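Local coordinates for uncharacterized protein (Legionella longbeachae NSW150, PDB 4JZA), which is a phosphoinositide phosphatase that probably removes the 3-phosphate of phosphatidylinositol 3-phosphate and may alter host lipids during infection, at residues D172-L175 against D176-L180; P307-Y310 against W311-E315. All coordinates share one frame; numbering follows the deposited sequence.

Interaction 1 (D172-L175 against D176-L180)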
loop_
_atom_site.group_PDB
_atom_site.type_symbol
_atom_site.label_atom_id
_atom_site.label_comp_id
_atom_site.label_asym_id
_atom_site.label_seq_id
_atom_site.Cartn_x
_atom_site.Cartn_y
_atom_site.Cartn_z
ATOM N N ASP A 172 -0.544 -18.389 15.634
ATOM C CA ASP A 172 -0.611 -19.802 15.200
ATOM C C ASP A 172 -1.715 -20.109 14.169
ATOM O O ASP A 172 -1.464 -20.790 13.156
ATOM C CB ASP A 172 -0.802 -20.716 16.413
ATOM C CG ASP A 172 0.450 -20.822 17.280
ATOM O OD1 ASP A 172 1.534 -20.316 16.896
ATOM O OD2 ASP A 172 0.324 -21.420 18.376
ATOM N N GLN A 173 -2.924 -19.606 14.417
ATOM C CA GLN A 173 -4.007 -19.810 13.481
ATOM C C GLN A 173 -3.587 -19.412 12.066
ATOM O O GLN A 173 -3.743 -20.169 11.118
ATOM C CB GLN A 173 -5.290 -19.097 13.914
ATOM C CG GLN A 173 -6.378 -19.438 12.928
ATOM C CD GLN A 173 -7.789 -18.968 13.257
ATOM O OE1 GLN A 173 -8.692 -19.509 12.793
ATOM N NE2 GLN A 173 -7.970 -17.956 13.922
ATOM N N LEU A 174 -3.020 -18.229 11.925
ATOM C CA LEU A 174 -2.663 -17.737 10.618
ATOM C C LEU A 174 -1.586 -18.600 10.023
ATOM O O LEU A 174 -1.588 -18.863 8.822
ATOM C CB LEU A 174 -2.171 -16.286 10.669
ATOM C CG LEU A 174 -1.845 -15.714 9.266
ATOM C CD1 LEU A 174 -3.097 -15.145 8.636
ATOM C CD2 LEU A 174 -0.775 -14.649 9.318
ATOM N N LEU A 175 -0.637 -19.024 10.835
ATOM C CA LEU A 175 0.440 -19.874 10.295
ATOM C C LEU A 175 -0.137 -21.141 9.712
ATOM O O LEU A 175 0.346 -21.608 8.669
ATOM C CB LEU A 175 1.493 -20.222 11.361
ATOM C CG LEU A 175 2.221 -19.025 11.950
ATOM C CD1 LEU A 175 3.311 -19.460 12.892
ATOM C CD2 LEU A 175 2.830 -18.217 10.825
ATOM N N ASP A 176 -1.173 -21.680 10.374
ATOM C CA ASP A 176 -1.823 -22.899 9.917
ATOM C C ASP A 176 -2.544 -22.679 8.616
ATOM O O ASP A 176 -2.421 -23.481 7.677
ATOM C CB ASP A 176 -2.822 -23.414 10.955
ATOM C CG ASP A 176 -2.142 -23.938 12.214
ATOM O OD1 ASP A 176 -0.948 -24.376 12.168
ATOM O OD2 ASP A 176 -2.818 -23.877 13.260
ATOM N N GLU A 177 -3.273 -21.570 8.546
ATOM C CA GLU A 177 -3.888 -21.167 7.290
ATOM C C GLU A 177 -2.869 -20.960 6.153
ATOM O O GLU A 177 -3.132 -21.337 5.023
ATOM C CB GLU A 177 -4.720 -19.927 7.500
ATOM C CG GLU A 177 -5.940 -20.134 8.394
ATOM C CD GLU A 177 -6.482 -18.822 8.921
ATOM O OE1 GLU A 177 -5.802 -17.770 8.825
ATOM O OE2 GLU A 177 -7.599 -18.826 9.442
ATOM N N LEU A 178 -1.712 -20.368 6.429
ATOM C CA LEU A 178 -0.708 -20.184 5.383
ATOM C C LEU A 178 -0.156 -21.506 4.881
ATOM O O LEU A 178 0.079 -21.708 3.665
ATOM C CB LEU A 178 0.420 -19.270 5.853
ATOM C CG LEU A 178 -0.002 -17.826 6.121
ATOM C CD1 LEU A 178 1.133 -17.070 6.784
ATOM C CD2 LEU A 178 -0.424 -17.084 4.864
ATOM N N THR A 179 0.019 -22.429 5.811
ATOM C CA THR A 179 0.446 -23.778 5.480
ATOM C C THR A 179 -0.559 -24.479 4.562
ATOM O O THR A 179 -0.147 -25.099 3.593
ATOM C CB THR A 179 0.660 -24.563 6.791
ATOM O OG1 THR A 179 1.716 -23.942 7.538
ATOM C CG2 THR A 179 1.007 -26.051 6.517
ATOM N N LEU A 180 -1.857 -24.390 4.864
ATOM C CA LEU A 180 -2.867 -24.941 3.977
ATOM C C LEU A 180 -2.808 -24.321 2.551
ATOM O O LEU A 180 -2.909 -25.023 1.537
ATOM C CB LEU A 180 -4.269 -24.706 4.552
ATOM C CG LEU A 180 -4.716 -25.607 5.688
ATOM C CD1 LEU A 180 -6.041 -25.114 6.274
ATOM C CD2 LEU A 180 -4.859 -27.045 5.207
#
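Asp176 meets Asp172 one turn back along helix 172-183, its N donating to Asp172 O at 2.9 Å. Its carboxylate folds back along the preceding turn, where CB also rests near Gln173 O. At Glu177 the backbone bond to Gln173 O is almost straight (171°). Its extended side chain runs back along the helix and crosses that of Gln173, the amide and carboxylate planes 35° apart. Glu177 OE2 comes 3.7 Å from Gln173 CG, while Glu177 OE1 approaches Leu174 CD1 at 3.8 Å. The polar partners of this buried carboxylate lie beyond the helix: OE1 accepts from Trp309 NE1, and OE2 forms a salt bridge with Arg393. Leu178 N closes the next turn on Leu174 O at 2.8 Å, and the two leucines meet on the buried side of the helix, Leu178 CD1 lying 4.0 Å from Leu174 CD2. Leu174 also packs on Leu347. Thr179 grips Leu175 O twice, through its N at 3.0 Å and through OG1 at 2.9 Å. The two donors approach from opposite faces of the carbonyl plane. OG1 can reach because it stands beside the backbone N (chi1 -63°), the usual way a helical threonine returns its hydroxyl to the carbonyl four residues earlier. Leu174, Glu177 and Leu178 are buried, whereas Asp172, Gln173, Asp176 and Thr179 are exposed; the arginine and the indole N-H would favour an ionised Glu177 within that buried side.

Interaction 2 (P307-Y310 against W311-E315)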
loop_
_atom_site.group_PDB
_atom_site.type_symbol
_atom_site.label_atom_id
_atom_site.label_comp_id
_atom_site.label_asym_id
_atom_site.label_seq_id
_atom_site.Cartn_x
_atom_site.Cartn_y
_atom_site.Cartn_z
ATOM N N PRO A 307 -9.475 -20.239 4.473
ATOM C CA PRO A 307 -10.210 -19.208 5.187
ATOM C C PRO A 307 -10.764 -18.091 4.325
ATOM O O PRO A 307 -10.183 -17.728 3.310
ATOM C CB PRO A 307 -9.166 -18.653 6.120
ATOM C CG PRO A 307 -7.880 -18.875 5.386
ATOM C CD PRO A 307 -8.016 -20.165 4.686
ATOM N N GLN A 308 -11.899 -17.554 4.763
ATOM C CA GLN A 308 -12.636 -16.530 4.027
ATOM C C GLN A 308 -11.810 -15.256 3.796
ATOM O O GLN A 308 -11.922 -14.635 2.755
ATOM C CB GLN A 308 -13.931 -16.247 4.770
ATOM C CG GLN A 308 -14.942 -15.392 4.051
ATOM C CD GLN A 308 -16.163 -15.115 4.929
ATOM O OE1 GLN A 308 -16.105 -15.228 6.160
ATOM N NE2 GLN A 308 -17.272 -14.734 4.304
ATOM N N TRP A 309 -10.944 -14.875 4.728
ATOM C CA TRP A 309 -10.062 -13.754 4.462
ATOM C C TRP A 309 -9.209 -13.956 3.220
ATOM O O TRP A 309 -8.864 -13.001 2.559
ATOM C CB TRP A 309 -9.182 -13.409 5.654
ATOM C CG TRP A 309 -8.142 -14.377 6.041
ATOM C CD1 TRP A 309 -8.158 -15.169 7.127
ATOM C CD2 TRP A 309 -6.899 -14.599 5.393
ATOM N NE1 TRP A 309 -7.002 -15.891 7.202
ATOM C CE2 TRP A 309 -6.216 -15.563 6.128
ATOM C CE3 TRP A 309 -6.284 -14.067 4.256
ATOM C CZ2 TRP A 309 -4.930 -16.028 5.755
ATOM C CZ3 TRP A 309 -4.997 -14.532 3.887
ATOM C CH2 TRP A 309 -4.346 -15.486 4.641
ATOM N N TYR A 310 -8.851 -15.188 2.902
ATOM C CA TYR A 310 -8.000 -15.462 1.757
ATOM C C TYR A 310 -8.797 -15.221 0.500
ATOM O O TYR A 310 -8.314 -14.560 -0.425
ATOM C CB TYR A 310 -7.480 -16.894 1.793
ATOM C CG TYR A 310 -6.704 -17.262 0.605
ATOM C CD1 TYR A 310 -5.448 -16.710 0.390
ATOM C CD2 TYR A 310 -7.207 -18.159 -0.337
ATOM C CE1 TYR A 310 -4.710 -17.035 -0.740
ATOM C CE2 TYR A 310 -6.465 -18.487 -1.472
ATOM C CZ TYR A 310 -5.213 -17.921 -1.673
ATOM O OH TYR A 310 -4.438 -18.216 -2.794
ATOM N N TRP A 311 -10.038 -15.704 0.470
ATOM C CA TRP A 311 -10.832 -15.648 -0.778
ATOM C C TRP A 311 -11.224 -14.232 -1.227
ATOM O O TRP A 311 -11.501 -14.008 -2.386
ATOM C CB TRP A 311 -12.096 -16.530 -0.678
ATOM C CG TRP A 311 -11.834 -18.020 -0.487
ATOM C CD1 TRP A 311 -12.214 -18.767 0.565
ATOM C CD2 TRP A 311 -11.139 -18.908 -1.380
ATOM N NE1 TRP A 311 -11.796 -20.061 0.396
ATOM C CE2 TRP A 311 -11.144 -20.171 -0.799
ATOM C CE3 TRP A 311 -10.544 -18.754 -2.627
ATOM C CZ2 TRP A 311 -10.557 -21.266 -1.397
ATOM C CZ3 TRP A 311 -9.964 -19.860 -3.229
ATOM C CH2 TRP A 311 -9.989 -21.089 -2.628
ATOM N N VAL A 312 -11.282 -13.282 -0.316
ATOM C CA VAL A 312 -11.589 -11.899 -0.703
ATOM C C VAL A 312 -10.364 -11.142 -1.286
ATOM O O VAL A 312 -10.500 -10.070 -1.920
ATOM C CB VAL A 312 -12.236 -11.124 0.451
ATOM C CG1 VAL A 312 -13.516 -11.817 0.886
ATOM C CG2 VAL A 312 -11.288 -10.997 1.628
ATOM N N LEU A 313 -9.172 -11.694 -1.106
ATOM C CA LEU A 313 -8.026 -11.062 -1.698
ATOM C C LEU A 313 -8.255 -10.970 -3.204
ATOM O O LEU A 313 -8.867 -11.834 -3.770
ATOM C CB LEU A 313 -6.753 -11.853 -1.408
ATOM C CG LEU A 313 -6.267 -11.865 0.028
ATOM C CD1 LEU A 313 -5.018 -12.695 0.122
ATOM C CD2 LEU A 313 -5.991 -10.463 0.511
ATOM N N SER A 314 -7.803 -9.881 -3.827
ATOM C CA SER A 314 -7.757 -9.752 -5.247
ATOM C C SER A 314 -6.836 -10.800 -5.794
ATOM O O SER A 314 -6.028 -11.386 -5.091
ATOM C CB SER A 314 -7.203 -8.393 -5.625
ATOM O OG SER A 314 -5.806 -8.286 -5.355
ATOM N N GLU A 315 -6.929 -11.029 -7.079
ATOM C CA GLU A 315 -6.153 -12.084 -7.648
ATOM C C GLU A 315 -4.645 -11.762 -7.607
ATOM O O GLU A 315 -3.802 -12.625 -7.391
ATOM C CB GLU A 315 -6.615 -12.345 -9.077
ATOM C CG GLU A 315 -5.938 -13.567 -9.654
ATOM C CD GLU A 315 -6.132 -13.726 -11.141
ATOM O OE1 GLU A 315 -6.606 -14.815 -11.522
ATOM O OE2 GLU A 315 -5.787 -12.795 -11.912
#
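Trp311 N and Val312 N reach back four residues to Pro307 O and Gln308 O, at 3.5 Å and 3.4 Å, and both bonds are weak. Tyr310 N also hydrogen-bonds Pro307 O, Pro307 being the N-cap of this short helix. The stretch then leaves its helical course: Leu313 N bonds Tyr310 O at 3.1 Å, only three residues back, from above the carbonyl plane rather than along a lone pair. Chain direction changes at Leu313, whose extended backbone leads to Ser314, the N-cap of helix 315-325, where OG caps Gln317 N. The unit is therefore a single-turn helix, 308-311, joined by a brief linker to the next helix, and its side chains fan out between several parts of the fold. Tyr310 and Trp311, neighbours in sequence, form an edge-to-face (T-shaped) pair with ring centroids 5.4 Å apart and planes at 65°. Tyr310 offers its CD2 edge, 4.1 Å from Trp311 CE3, over one face of the indole. The first torsions differ by about a third of a turn, Tyr310 CG anti to its backbone N (chi1 175°) and Trp311 CG beside its own (chi1 -63°), which lets the phenol edge come over the indole. Trp311 NE1 donates to Ile303 O and Tyr310 OH bonds Pro187 O. Leu313 CD1 packs against both aromatics, 4.0 Å from Tyr310 CD1 and 4.2 Å from Trp309 CZ3, the latter at the indole edge. Pro307 CG and Tyr310 CB share one face of the Trp309 ring. Gln308 and Trp309 both touch helix 388-402, and Gln308, Trp311 and Val312 touch helix 198-206, within the sequence region assigned to the phosphoinositide phosphatase insertion domain.

Overall arrangement
Interactions 1 and 2 follow in series along the chain yet touch in space, their centres 14 Å apart. Glu177 OE1 and Trp309 NE1 lie 2.8 Å apart, a probable hydrogen bond. Around it Leu174 CD1 packs at 3.5 Å on Trp309 CZ2, and Leu178 CD2 approaches Trp309 CH2 at 4.2 Å. The Trp309 indole thus lies along the buried side of helix 172-183. Neither contact includes the sequence that follows strand 545-549, where a cysteine and an arginine are separated by five residues, consistent with the phosphate-binding loop of cysteine-dependent phosphatases; both are structural contacts within the fold.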